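Long-range contact in Alpha/beta hydrolase fold protein (Chitinophaga pinensis, PDB 4PW0), which is of unconfirmed function but has the alpha/beta hydrolase fold and probably works as a hydrolase with a serine nucleophile: residues F162-K176 and P258-E270. Residues are numbered along the deposited sequence; the frame is centred on the assembly and turned at random.
Sequences FLFIFFEQSEHSRSK and PDAAHGSFYQYPE
The F166 ring is filled on both faces: CG2 of I165 sits over one, and over the other stands the edge of Y266, a T-shaped pair with planes at 86° and centroids 5.4 Å apart; G263 N lies at the ring edge, in its plane. H262 meets F166 rim to rim, its CD2 3.6 Å from F166 CE1. The H172 ring has D259 OD2 and Y268 OH at its edge, both near its plane. In this alpha/beta hydrolase fold, the contact packs helices 158-166 and 171-184 against the H262-bearing loop after strand 252-257 and the short helix 264-267 that follows it. H262 is the probable histidine of a Ser-His-Asp triad with S110 and D234; H262 ND1 is hydrogen-bonded to D234. Backbone G263 N donates to F166 O (2.8 Å). With chi1 at -175° and the chain extended beyond CG, the Q267 amide reaches S173: OE1 takes S173 OG from above its carbonyl plane (2.7 Å) and a water shared with F166 O and A261 N, while NE2 gives to D259 O. A leucine in its place would probably leave S173 OG and D259 O without these amide partners and disturb that water. H172 NE2 donates to Y268 OH (3.2 Å), and S170 OG gives its proton to the syn side of D259 OD2 at 2.6 Å.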
ATOM      1  N   PHE A 162      24.319  -4.040   9.193  1.00 16.31           N
ATOM      2  CA  PHE A 162      23.038  -3.335   9.149  1.00 16.38           C
ATOM      3  C   PHE A 162      22.512  -3.218   7.709  1.00 15.65           C
ATOM      4  O   PHE A 162      21.329  -3.522   7.468  1.00 15.95           O
ATOM      5  CB  PHE A 162      23.257  -1.953   9.758  1.00 16.41           C
ATOM      6  CG  PHE A 162      21.977  -1.138   9.926  1.00 15.80           C
ATOM      7  CD1 PHE A 162      21.086  -1.411  10.938  1.00 17.82           C
ATOM      8  CD2 PHE A 162      21.699  -0.117   9.082  1.00 16.23           C
ATOM      9  CE1 PHE A 162      19.936  -0.638  11.108  1.00 19.67           C
ATOM     10  CE2 PHE A 162      20.574   0.672   9.249  1.00 18.81           C
ATOM     11  CZ  PHE A 162      19.686   0.406  10.252  1.00 19.62           C
ATOM     12  N   LEU A 163      23.358  -2.834   6.753  1.00 16.40           N
ATOM     13  CA  LEU A 163      22.910  -2.690   5.370  1.00 17.23           C
ATOM     14  C   LEU A 163      22.585  -4.055   4.788  1.00 16.47           C
ATOM     15  O   LEU A 163      21.587  -4.196   4.033  1.00 17.49           O
ATOM     16  CB  LEU A 163      23.926  -1.967   4.520  1.00 18.24           C
ATOM     17  CG  LEU A 163      24.205  -0.500   4.934  1.00 17.37           C
ATOM     18  CD1 LEU A 163      25.224   0.109   4.000  1.00 20.32           C
ATOM     19  CD2 LEU A 163      22.961   0.347   4.926  1.00 19.78           C
ATOM     20  N   PHE A 164      23.352  -5.071   5.152  1.00 16.03           N
ATOM     21  CA  PHE A 164      23.102  -6.443   4.659  1.00 16.37           C
ATOM     22  C   PHE A 164      21.745  -6.958   5.106  1.00 15.97           C
ATOM     23  O   PHE A 164      21.015  -7.591   4.320  1.00 17.78           O
ATOM     24  CB  PHE A 164      24.244  -7.391   5.084  1.00 18.50           C
ATOM     25  CG  PHE A 164      23.997  -8.843   4.751  1.00 17.39           C
ATOM     26  CD1 PHE A 164      24.244  -9.283   3.477  1.00 21.90           C
ATOM     27  CD2 PHE A 164      23.531  -9.722   5.664  1.00 18.50           C
ATOM     28  CE1 PHE A 164      23.971 -10.603   3.150  1.00 25.04           C
ATOM     29  CE2 PHE A 164      23.294 -11.061   5.349  1.00 19.17           C
ATOM     30  CZ  PHE A 164      23.509 -11.473   4.085  1.00 22.14           C
ATOM     31  N   ILE A 165      21.425  -6.775   6.382  1.00 15.96           N
ATOM     32  CA  ILE A 165      20.194  -7.266   6.917  1.00 15.51           C
ATOM     33  C   ILE A 165      18.995  -6.470   6.454  1.00 16.09           C
ATOM     34  O   ILE A 165      17.912  -7.058   6.312  1.00 16.48           O
ATOM     35  CB  ILE A 165      20.257  -7.331   8.464  1.00 16.90           C
ATOM     36  CG1 ILE A 165      21.242  -8.425   8.891  1.00 17.85           C
ATOM     37  CG2 ILE A 165      18.896  -7.531   9.096  1.00 17.95           C
ATOM     38  CD1 ILE A 165      20.842  -9.877   8.637  1.00 20.90           C
ATOM     39  N   PHE A 166      19.115  -5.158   6.357  1.00 14.06           N
ATOM     40  CA  PHE A 166      17.940  -4.301   6.238  1.00 14.82           C
ATOM     41  C   PHE A 166      17.704  -3.628   4.898  1.00 14.24           C
ATOM     42  O   PHE A 166      16.601  -3.126   4.627  1.00 15.01           O
ATOM     43  CB  PHE A 166      17.884  -3.240   7.345  1.00 13.83           C
ATOM     44  CG  PHE A 166      17.657  -3.811   8.717  1.00 14.74           C
ATOM     45  CD1 PHE A 166      16.469  -4.406   9.068  1.00 14.49           C
ATOM     46  CD2 PHE A 166      18.645  -3.714   9.698  1.00 15.83           C
ATOM     47  CE1 PHE A 166      16.257  -4.878  10.332  1.00 15.28           C
ATOM     48  CE2 PHE A 166      18.447  -4.210  10.939  1.00 17.14           C
ATOM     49  CZ  PHE A 166      17.237  -4.801  11.287  1.00 16.00           C
ATOM     50  N   PHE A 167      18.724  -3.562   4.040  1.00 14.58           N
ATOM     51  CA  PHE A 167      18.655  -2.723   2.832  1.00 14.53           C
ATOM     52  C   PHE A 167      18.974  -3.487   1.536  1.00 14.55           C
ATOM     53  O   PHE A 167      19.569  -4.559   1.603  1.00 15.79           O
ATOM     54  CB  PHE A 167      19.514  -1.435   3.003  1.00 15.89           C
ATOM     55  CG  PHE A 167      18.922  -0.529   4.048  1.00 14.47           C
ATOM     56  CD1 PHE A 167      19.195  -0.723   5.401  1.00 14.91           C
ATOM     57  CD2 PHE A 167      17.994   0.411   3.674  1.00 15.39           C
ATOM     58  CE1 PHE A 167      18.511   0.003   6.340  1.00 15.95           C
ATOM     59  CE2 PHE A 167      17.320   1.146   4.636  1.00 15.79           C
ATOM     60  CZ  PHE A 167      17.594   0.925   5.956  1.00 15.23           C
ATOM     61  N   GLU A 168      18.567  -2.901   0.419  1.00 15.33           N
ATOM     62  CA  GLU A 168      18.894  -3.418  -0.895  1.00 15.42           C
ATOM     63  C   GLU A 168      20.307  -3.021  -1.285  1.00 17.95           C
ATOM     64  O   GLU A 168      20.999  -2.305  -0.546  1.00 18.40           O
ATOM     65  CB  GLU A 168      17.845  -2.976  -1.923  1.00 17.28           C
ATOM     66  CG  GLU A 168      16.897  -4.078  -2.375  1.00 18.13           C
ATOM     67  CD  GLU A 168      17.504  -5.147  -3.280  1.00 18.51           C
ATOM     68  OE1 GLU A 168      16.758  -6.035  -3.784  1.00 19.24           O
ATOM     69  OE2 GLU A 168      18.740  -5.103  -3.557  1.00 22.07           O
ATOM     70  N   GLN A 169      20.722  -3.466  -2.458  1.00 18.65           N
ATOM     71  CA  GLN A 169      22.108  -3.323  -2.872  0.60 19.11           C
ATOM     72  C   GLN A 169      22.433  -1.987  -3.540  1.00 19.08           C
ATOM     73  O   GLN A 169      23.620  -1.595  -3.629  1.00 20.91           O
ATOM     74  CB  GLN A 169      22.486  -4.500  -3.780  0.60 22.95           C
ATOM     75  CG  GLN A 169      22.481  -5.829  -3.038  0.60 28.36           C
ATOM     76  CD  GLN A 169      22.886  -7.005  -3.892  0.60 33.41           C
ATOM     77  OE1 GLN A 169      22.820  -6.952  -5.112  0.60 41.10           O
ATOM     78  NE2 GLN A 169      23.318  -8.083  -3.245  0.60 43.78           N
ATOM     79  N   SER A 170      21.436  -1.264  -4.025  1.00 18.02           N
ATOM     80  CA  SER A 170      21.605  -0.048  -4.723  1.00 17.76           C
ATOM     81  C   SER A 170      22.153   1.074  -3.848  1.00 18.84           C
ATOM     82  O   SER A 170      21.977   1.070  -2.620  1.00 19.23           O
ATOM     83  CB  SER A 170      20.288   0.415  -5.327  1.00 19.45           C
ATOM     84  OG  SER A 170      19.398   0.755  -4.295  1.00 18.42           O
ATOM     85  N   GLU A 171      22.796   2.054  -4.483  1.00 19.18           N
ATOM     86  CA  GLU A 171      23.194   3.258  -3.767  0.70 20.83           C
ATOM     87  C   GLU A 171      21.970   3.952  -3.168  1.00 20.81           C
ATOM     88  O   GLU A 171      22.019   4.468  -2.050  1.00 20.61           O
ATOM     89  CB  GLU A 171      23.967   4.214  -4.695  0.70 23.77           C
ATOM     90  CG  GLU A 171      24.469   5.445  -3.985  0.70 29.28           C
ATOM     91  CD  GLU A 171      25.159   6.440  -4.898  0.70 38.08           C
ATOM     92  OE1 GLU A 171      25.536   6.057  -6.045  0.70 40.90           O
ATOM     93  OE2 GLU A 171      25.306   7.609  -4.466  0.70 34.06           O
ATOM     94  N   HIS A 172      20.850   3.947  -3.893  1.00 18.39           N
ATOM     95  CA  HIS A 172      19.630   4.577  -3.417  1.00 19.40           C
ATOM     96  C   HIS A 172      19.214   3.931  -2.065  1.00 19.46           C
ATOM     97  O   HIS A 172      18.999   4.652  -1.078  1.00 19.54           O
ATOM     98  CB  HIS A 172      18.516   4.317  -4.458  1.00 19.12           C
ATOM     99  CG  HIS A 172      17.149   4.655  -3.990  1.00 23.28           C
ATOM    100  ND1 HIS A 172      16.747   5.941  -3.712  1.00 31.82           N
ATOM    101  CD2 HIS A 172      16.069   3.862  -3.777  1.00 23.58           C
ATOM    102  CE1 HIS A 172      15.485   5.933  -3.328  1.00 32.43           C
ATOM    103  NE2 HIS A 172      15.048   4.693  -3.359  1.00 28.84           N
ATOM    104  N   SER A 173      19.158   2.615  -2.013  1.00 16.30           N
ATOM    105  CA  SER A 173      18.709   1.949  -0.785  1.00 15.91           C
ATOM    106  C   SER A 173      19.751   2.092   0.326  1.00 15.98           C
ATOM    107  O   SER A 173      19.423   2.435   1.472  1.00 16.70           O
ATOM    108  CB  SER A 173      18.394   0.487  -1.072  1.00 16.17           C
ATOM    109  OG  SER A 173      17.898  -0.146   0.102  1.00 15.85           O
ATOM    110  N   ARG A 174      21.021   1.876  -0.029  1.00 16.03           N
ATOM    111  CA  ARG A 174      22.079   1.930   0.972  1.00 16.24           C
ATOM    112  C   ARG A 174      22.192   3.339   1.579  1.00 16.35           C
ATOM    113  O   ARG A 174      22.467   3.432   2.788  1.00 17.34           O
ATOM    114  CB  ARG A 174      23.384   1.456   0.392  1.00 18.74           C
ATOM    115  CG  ARG A 174      23.411  -0.048   0.135  1.00 21.08           C
ATOM    116  CD  ARG A 174      24.648  -0.508  -0.610  1.00 26.41           C
ATOM    117  NE  ARG A 174      25.893  -0.310   0.102  1.00 28.64           N
ATOM    118  CZ  ARG A 174      26.437  -1.189   0.958  1.00 26.32           C
ATOM    119  NH1 ARG A 174      25.809  -2.285   1.369  1.00 27.57           N
ATOM    120  NH2 ARG A 174      27.607  -0.890   1.495  1.00 33.08           N
ATOM    121  N   SER A 175      22.015   4.393   0.791  1.00 16.43           N
ATOM    122  CA  SER A 175      22.044   5.727   1.362  0.60 17.82           C
ATOM    123  C   SER A 175      20.914   5.988   2.329  1.00 17.28           C
ATOM    124  O   SER A 175      21.087   6.698   3.322  1.00 17.96           O
ATOM    125  CB  SER A 175      22.097   6.772   0.283  0.60 19.78           C
ATOM    126  OG  SER A 175      23.345   6.701  -0.350  0.60 22.46           O
ATOM    127  N   LYS A 176      19.738   5.396   2.064  1.00 16.12           N
ATOM    128  CA  LYS A 176      18.643   5.502   3.040  1.00 16.98           C
ATOM    129  C   LYS A 176      18.956   4.667   4.268  1.00 15.17           C
ATOM    130  O   LYS A 176      18.454   4.973   5.365  1.00 16.70           O
ATOM    131  CB  LYS A 176      17.321   5.127   2.379  1.00 16.42           C
ATOM    132  CG  LYS A 176      16.878   6.169   1.350  1.00 20.43           C
ATOM    133  CD  LYS A 176      15.640   5.916   0.559  1.00 28.98           C
ATOM    134  CE  LYS A 176      15.259   7.137  -0.320  1.00 32.76           C
ATOM    135  NZ  LYS A 176      14.811   8.420   0.313  1.00 29.58           N
ATOM    136  N   PRO A 258       9.308   0.269  -2.891  1.00 14.25           N
ATOM    137  CA  PRO A 258      10.248  -0.042  -3.994  1.00 14.46           C
ATOM    138  C   PRO A 258      11.698  -0.069  -3.586  1.00 14.77           C
ATOM    139  O   PRO A 258      12.152   0.709  -2.717  1.00 14.94           O
ATOM    140  CB  PRO A 258      10.000   1.110  -4.963  1.00 15.54           C
ATOM    141  CG  PRO A 258       9.487   2.244  -4.108  1.00 15.05           C
ATOM    142  CD  PRO A 258       8.626   1.555  -3.068  1.00 14.55           C
ATOM    143  N   ASP A 259      12.447  -0.939  -4.261  1.00 14.13           N
ATOM    144  CA  ASP A 259      13.917  -1.013  -4.113  1.00 14.36           C
ATOM    145  C   ASP A 259      14.319  -1.027  -2.649  1.00 14.20           C
ATOM    146  O   ASP A 259      15.224  -0.289  -2.228  1.00 15.11           O
ATOM    147  CB  ASP A 259      14.638   0.089  -4.876  1.00 15.37           C
ATOM    148  CG  ASP A 259      16.147  -0.169  -4.973  1.00 15.96           C
ATOM    149  OD1 ASP A 259      16.541  -1.343  -5.031  1.00 17.70           O
ATOM    150  OD2 ASP A 259      16.842   0.860  -4.986  1.00 19.14           O
ATOM    151  N   ALA A 260      13.673  -1.920  -1.899  1.00 14.51           N
ATOM    152  CA  ALA A 260      13.813  -1.983  -0.462  1.00 13.18           C
ATOM    153  C   ALA A 260      13.844  -3.425  -0.006  1.00 13.76           C
ATOM    154  O   ALA A 260      13.583  -4.345  -0.791  1.00 15.88           O
ATOM    155  CB  ALA A 260      12.691  -1.200   0.184  1.00 14.28           C
ATOM    156  N   ALA A 261      14.176  -3.632   1.269  1.00 14.47           N
ATOM    157  CA  ALA A 261      14.410  -4.986   1.747  1.00 14.41           C
ATOM    158  C   ALA A 261      13.766  -5.150   3.107  1.00 13.02           C
ATOM    159  O   ALA A 261      12.692  -4.587   3.366  1.00 14.26           O
ATOM    160  CB  ALA A 261      15.922  -5.269   1.765  1.00 15.61           C
ATOM    161  N   HIS A 262      14.363  -5.962   3.967  1.00 13.74           N
ATOM    162  CA  HIS A 262      13.763  -6.289   5.247  1.00 13.61           C
ATOM    163  C   HIS A 262      13.479  -5.064   6.121  1.00 13.51           C
ATOM    164  O   HIS A 262      12.535  -5.085   6.907  1.00 14.97           O
ATOM    165  CB  HIS A 262      14.659  -7.303   5.935  1.00 14.50           C
ATOM    166  CG  HIS A 262      14.192  -7.723   7.280  1.00 14.01           C
ATOM    167  ND1 HIS A 262      12.991  -8.362   7.504  1.00 13.60           N
ATOM    168  CD2 HIS A 262      14.768  -7.573   8.497  1.00 15.40           C
ATOM    169  CE1 HIS A 262      12.861  -8.602   8.795  1.00 14.50           C
ATOM    170  NE2 HIS A 262      13.906  -8.101   9.410  1.00 14.71           N
ATOM    171  N   GLY A 263      14.279  -4.003   5.978  1.00 13.53           N
ATOM    172  CA  GLY A 263      14.051  -2.777   6.680  1.00 13.53           C
ATOM    173  C   GLY A 263      13.235  -1.750   5.942  1.00 13.89           C
ATOM    174  O   GLY A 263      13.467  -0.543   6.066  1.00 14.62           O
ATOM    175  N   SER A 264      12.232  -2.195   5.188  1.00 14.61           N
ATOM    176  CA  SER A 264      11.402  -1.329   4.383  1.00 13.68           C
ATOM    177  C   SER A 264      10.973  -0.010   5.056  1.00 13.73           C
ATOM    178  O   SER A 264      11.088   1.079   4.480  1.00 14.58           O
ATOM    179  CB  SER A 264      10.133  -2.105   3.935  1.00 14.04           C
ATOM    180  OG  SER A 264       9.335  -2.486   5.030  1.00 15.57           O
ATOM    181  N   PHE A 265      10.424  -0.108   6.261  1.00 13.77           N
ATOM    182  CA  PHE A 265       9.909   1.088   6.926  1.00 13.96           C
ATOM    183  C   PHE A 265      11.017   2.040   7.402  1.00 13.49           C
ATOM    184  O   PHE A 265      10.767   3.225   7.545  1.00 15.83           O
ATOM    185  CB  PHE A 265       8.851   0.804   7.997  1.00 14.63           C
ATOM    186  CG  PHE A 265       9.279   0.193   9.300  1.00 13.90           C
ATOM    187  CD1 PHE A 265      10.493  -0.395   9.546  1.00 15.50           C
ATOM    188  CD2 PHE A 265       8.345   0.213  10.348  1.00 15.35           C
ATOM    189  CE1 PHE A 265      10.823  -0.949  10.789  1.00 16.75           C
ATOM    190  CE2 PHE A 265       8.676  -0.349  11.571  1.00 15.49           C
ATOM    191  CZ  PHE A 265       9.898  -0.902  11.804  1.00 15.42           C
ATOM    192  N   TYR A 266      12.243   1.539   7.588  1.00 14.73           N
ATOM    193  CA  TYR A 266      13.395   2.411   7.820  1.00 13.98           C
ATOM    194  C   TYR A 266      13.758   3.151   6.563  1.00 14.87           C
ATOM    195  O   TYR A 266      14.253   4.294   6.609  1.00 15.15           O
ATOM    196  CB  TYR A 266      14.591   1.603   8.222  1.00 14.68           C
ATOM    197  CG  TYR A 266      14.628   0.940   9.561  1.00 14.87           C
ATOM    198  CD1 TYR A 266      14.256   1.625  10.716  1.00 16.24           C
ATOM    199  CD2 TYR A 266      15.247  -0.275   9.708  1.00 15.84           C
ATOM    200  CE1 TYR A 266      14.462   1.054  11.965  1.00 16.98           C
ATOM    201  CE2 TYR A 266      15.430  -0.872  10.940  1.00 17.81           C
ATOM    202  CZ  TYR A 266      15.048  -0.178  12.085  1.00 17.31           C
ATOM    203  OH  TYR A 266      15.281  -0.777  13.316  1.00 19.37           O
ATOM    204  N   GLN A 267      13.549   2.512   5.406  1.00 14.41           N
ATOM    205  CA  GLN A 267      13.879   3.153   4.136  1.00 14.73           C
ATOM    206  C   GLN A 267      12.941   4.287   3.809  1.00 14.56           C
ATOM    207  O   GLN A 267      13.375   5.314   3.245  1.00 16.77           O
ATOM    208  CB  GLN A 267      13.928   2.124   3.018  1.00 15.12           C
ATOM    209  CG  GLN A 267      14.389   2.736   1.697  1.00 14.89           C
ATOM    210  CD  GLN A 267      14.948   1.689   0.740  1.00 14.61           C
ATOM    211  OE1 GLN A 267      15.518   0.690   1.148  1.00 15.04           O
ATOM    212  NE2 GLN A 267      14.769   1.928  -0.538  1.00 15.55           N
ATOM    213  N   TYR A 268      11.643   4.134   4.138  1.00 15.31           N
ATOM    214  CA  TYR A 268      10.626   5.116   3.828  1.00 15.46           C
ATOM    215  C   TYR A 268       9.767   5.395   5.080  1.00 15.25           C
ATOM    216  O   TYR A 268       8.582   5.087   5.128  1.00 15.96           O
ATOM    217  CB  TYR A 268       9.720   4.634   2.698  1.00 16.42           C
ATOM    218  CG  TYR A 268      10.471   4.300   1.411  1.00 15.15           C
ATOM    219  CD1 TYR A 268      11.035   5.289   0.623  1.00 17.38           C
ATOM    220  CD2 TYR A 268      10.591   2.993   0.997  1.00 16.45           C
ATOM    221  CE1 TYR A 268      11.719   4.950  -0.537  1.00 17.73           C
ATOM    222  CE2 TYR A 268      11.247   2.642  -0.181  1.00 16.91           C
ATOM    223  CZ  TYR A 268      11.801   3.621  -0.967  1.00 14.73           C
ATOM    224  OH  TYR A 268      12.479   3.320  -2.145  1.00 16.80           O
ATOM    225  N   PRO A 269      10.375   5.981   6.106  1.00 14.91           N
ATOM    226  CA  PRO A 269       9.675   6.133   7.363  1.00 15.60           C
ATOM    227  C   PRO A 269       8.491   7.089   7.294  1.00 15.31           C
ATOM    228  O   PRO A 269       7.484   6.873   7.989  1.00 17.09           O
ATOM    229  CB  PRO A 269      10.775   6.647   8.311  1.00 16.42           C
ATOM    230  CG  PRO A 269      11.747   7.384   7.399  1.00 17.08           C
ATOM    231  CD  PRO A 269      11.769   6.476   6.172  1.00 15.57           C
ATOM    232  N   GLU A 270       8.594   8.167   6.525  1.00 15.33           N
ATOM    233  CA  GLU A 270       7.477   9.088   6.430  0.60 16.37           C
ATOM    234  C   GLU A 270       6.281   8.520   5.636  1.00 16.46           C
ATOM    235  O   GLU A 270       5.107   8.740   5.976  1.00 17.18           O
ATOM    236  CB  GLU A 270       7.937  10.427   5.878  0.60 19.96           C
ATOM    237  CG  GLU A 270       8.856  11.127   6.862  0.60 24.80           C
ATOM    238  CD  GLU A 270       9.060  12.588   6.578  0.60 34.82           C
ATOM    239  OE1 GLU A 270       9.187  12.967   5.400  0.60 38.23           O
ATOM    240  OE2 GLU A 270       9.108  13.341   7.567  0.60 34.74           O
TER
HETATM  241  O   HOH W   1      14.998  -1.463   2.980  1.00 15.71           O
HETATM  242  O   HOH W   2      18.901  -2.579  -5.221  1.00 20.63           O
HETATM  243  O   HOH W   3      15.979   6.250   5.635  1.00 16.65           O
HETATM  244  O   HOH W   4      13.058   7.903   2.508  1.00 25.20           O